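Local atomic coordinates of PexRD2 family secreted RxLR effector peptide, putative (Phytophthora infestans, PDB entry 3ZRG), a protein that enhances colonisation of Nicotiana benthamiana leaves by the pathogen as an RxLR effector and induces a weak, SGT1-dependent cell death there. Residues D20-K25 / L55-Y60. Numbering follows the deposited sequence.
Sequences DDYAAK and LRYLNY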
# COMPACT_ATOMS: atom_id res chain seq x y z
N ASP A 20 3.30 -4.87 3.89
CA ASP A 20 4.50 -5.30 3.14
C ASP A 20 4.72 -6.81 3.13
O ASP A 20 5.05 -7.37 2.07
CB ASP A 20 5.73 -4.47 3.55
CG ASP A 20 5.84 -4.28 5.05
OD1 ASP A 20 5.02 -3.54 5.64
OD2 ASP A 20 6.76 -4.89 5.61
N ASP A 21 4.45 -7.51 4.23
CA ASP A 21 4.50 -8.96 4.25
C ASP A 21 3.50 -9.54 3.22
O ASP A 21 3.81 -10.49 2.48
CB ASP A 21 4.15 -9.53 5.63
CG ASP A 21 5.23 -9.36 6.69
OD1 ASP A 21 6.45 -9.13 6.39
OD2 ASP A 21 4.83 -9.51 7.88
N TYR A 22 2.28 -9.01 3.21
CA TYR A 22 1.25 -9.53 2.31
C TYR A 22 1.64 -9.23 0.84
O TYR A 22 1.51 -10.08 -0.02
CB TYR A 22 -0.11 -8.93 2.65
CG TYR A 22 -1.25 -9.50 1.84
CD1 TYR A 22 -1.33 -10.85 1.55
CD2 TYR A 22 -2.29 -8.68 1.42
CE1 TYR A 22 -2.40 -11.37 0.85
CE2 TYR A 22 -3.35 -9.18 0.70
CZ TYR A 22 -3.41 -10.52 0.44
OH TYR A 22 -4.45 -11.05 -0.28
N ALA A 23 2.23 -8.07 0.60
CA ALA A 23 2.71 -7.75 -0.77
C ALA A 23 3.77 -8.80 -1.22
O ALA A 23 3.80 -9.26 -2.38
CB ALA A 23 3.28 -6.30 -0.79
N ALA A 24 4.61 -9.24 -0.28
CA ALA A 24 5.62 -10.25 -0.61
C ALA A 24 4.95 -11.61 -0.86
O ALA A 24 5.31 -12.35 -1.79
CB ALA A 24 6.65 -10.36 0.53
N LYS A 25 3.94 -11.94 -0.06
CA LYS A 25 3.23 -13.19 -0.28
C LYS A 25 2.64 -13.20 -1.69
O LYS A 25 2.66 -14.24 -2.35
CB LYS A 25 2.17 -13.41 0.79
CG LYS A 25 1.52 -14.76 0.72
CD LYS A 25 0.82 -15.12 2.05
CE LYS A 25 0.79 -16.66 2.24
N LEU A 55 -4.49 -3.55 -1.29
CA LEU A 55 -5.02 -2.28 -0.82
C LEU A 55 -6.20 -2.54 0.13
O LEU A 55 -6.39 -1.79 1.06
CB LEU A 55 -5.42 -1.42 -2.00
CG LEU A 55 -4.23 -0.87 -2.80
CD1 LEU A 55 -4.82 -0.13 -4.03
CD2 LEU A 55 -3.34 0.03 -1.92
N ARG A 56 -6.99 -3.59 -0.10
CA ARG A 56 -8.02 -4.03 0.84
C ARG A 56 -7.45 -4.30 2.24
O ARG A 56 -7.98 -3.85 3.26
CB ARG A 56 -8.65 -5.31 0.28
CG ARG A 56 -9.89 -5.71 1.01
CD ARG A 56 -10.80 -4.50 1.15
NE ARG A 56 -11.76 -4.70 2.21
CZ ARG A 56 -11.70 -4.13 3.41
NH1 ARG A 56 -10.71 -3.26 3.71
NH2 ARG A 56 -12.65 -4.41 4.29
N TYR A 57 -6.39 -5.10 2.25
CA TYR A 57 -5.68 -5.45 3.51
C TYR A 57 -5.10 -4.20 4.20
O TYR A 57 -5.22 -4.05 5.39
CB TYR A 57 -4.64 -6.54 3.27
CG TYR A 57 -4.08 -7.07 4.60
CD1 TYR A 57 -4.93 -7.53 5.61
CD2 TYR A 57 -2.73 -7.05 4.86
CE1 TYR A 57 -4.44 -8.02 6.78
CE2 TYR A 57 -2.22 -7.49 6.04
CZ TYR A 57 -3.07 -7.99 7.02
OH TYR A 57 -2.61 -8.47 8.24
N LEU A 58 -4.52 -3.28 3.43
CA LEU A 58 -3.95 -2.05 3.97
C LEU A 58 -5.01 -1.26 4.72
O LEU A 58 -4.78 -0.83 5.86
CB LEU A 58 -3.34 -1.24 2.82
CG LEU A 58 -2.59 0.05 3.19
CD1 LEU A 58 -1.68 0.46 2.02
CD2 LEU A 58 -3.59 1.12 3.50
N ASN A 59 -6.19 -1.07 4.10
CA ASN A 59 -7.24 -0.31 4.79
C ASN A 59 -7.73 -1.05 6.03
O ASN A 59 -8.05 -0.43 7.03
CB ASN A 59 -8.42 0.00 3.87
CG ASN A 59 -8.14 1.18 2.92
OD1 ASN A 59 -7.08 1.81 2.96
ND2 ASN A 59 -9.09 1.47 2.06
N TYR A 60 -7.78 -2.38 5.96
CA TYR A 60 -8.18 -3.23 7.11
C TYR A 60 -7.23 -3.06 8.29
O TYR A 60 -7.64 -2.82 9.42
CB TYR A 60 -8.25 -4.71 6.66
CG TYR A 60 -8.75 -5.61 7.75
CD1 TYR A 60 -10.10 -5.82 7.92
CD2 TYR A 60 -7.86 -6.23 8.63
CE1 TYR A 60 -10.58 -6.65 8.95
CE2 TYR A 60 -8.32 -7.04 9.65
CZ TYR A 60 -9.68 -7.24 9.81
OH TYR A 60 -10.15 -8.06 10.82
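Tyr22 and Tyr57 meet by the bases of their side chains and make the whole contact between segments 20-25 and 55-60, which lie on the short helix 19-25 and the long helix 49-63. The CD2 corner of the Tyr22 ring presses on Tyr57 CB, 3.7 Å away, and the neighbouring Tyr22 CE2 lies 3.9 Å from the same carbon. In the other direction, Tyr57 CD2 lies 3.9 Å from Tyr22 CB and 3.8 Å from Tyr22 CD2. The two rings form an oblique pair, with centroids 5.5 Å apart and planes at 77°. On both residues CG stands anti to the backbone N (chi1 -175° in Tyr22, -170° in Tyr57), which extends each ring away from its own backbone N into the space between the helices. Tyr57 OH is hydrogen-bonded to the carbonyl oxygen of Met17, just ahead of helix 19-25, while Met12 of helix 6-14 touches both tyrosines. The two helices also meet where Tyr22 packs on Lys53 and Leu54. Tyrosine suits position 57 because its hydrocarbon part packs between helices while its hydroxyl bonds to a backbone carbonyl; Tyr22 offers a flat ring to Tyr57, Met12, Lys53 and Leu54. With no hydrogen bond between the two segments, this buried junction in the WY-like helical effector domain rests on van der Waals and hydrophobic contact, and the Tyr57-Met17 bond joins helix 49-63 to the loop leading into helix 19-25.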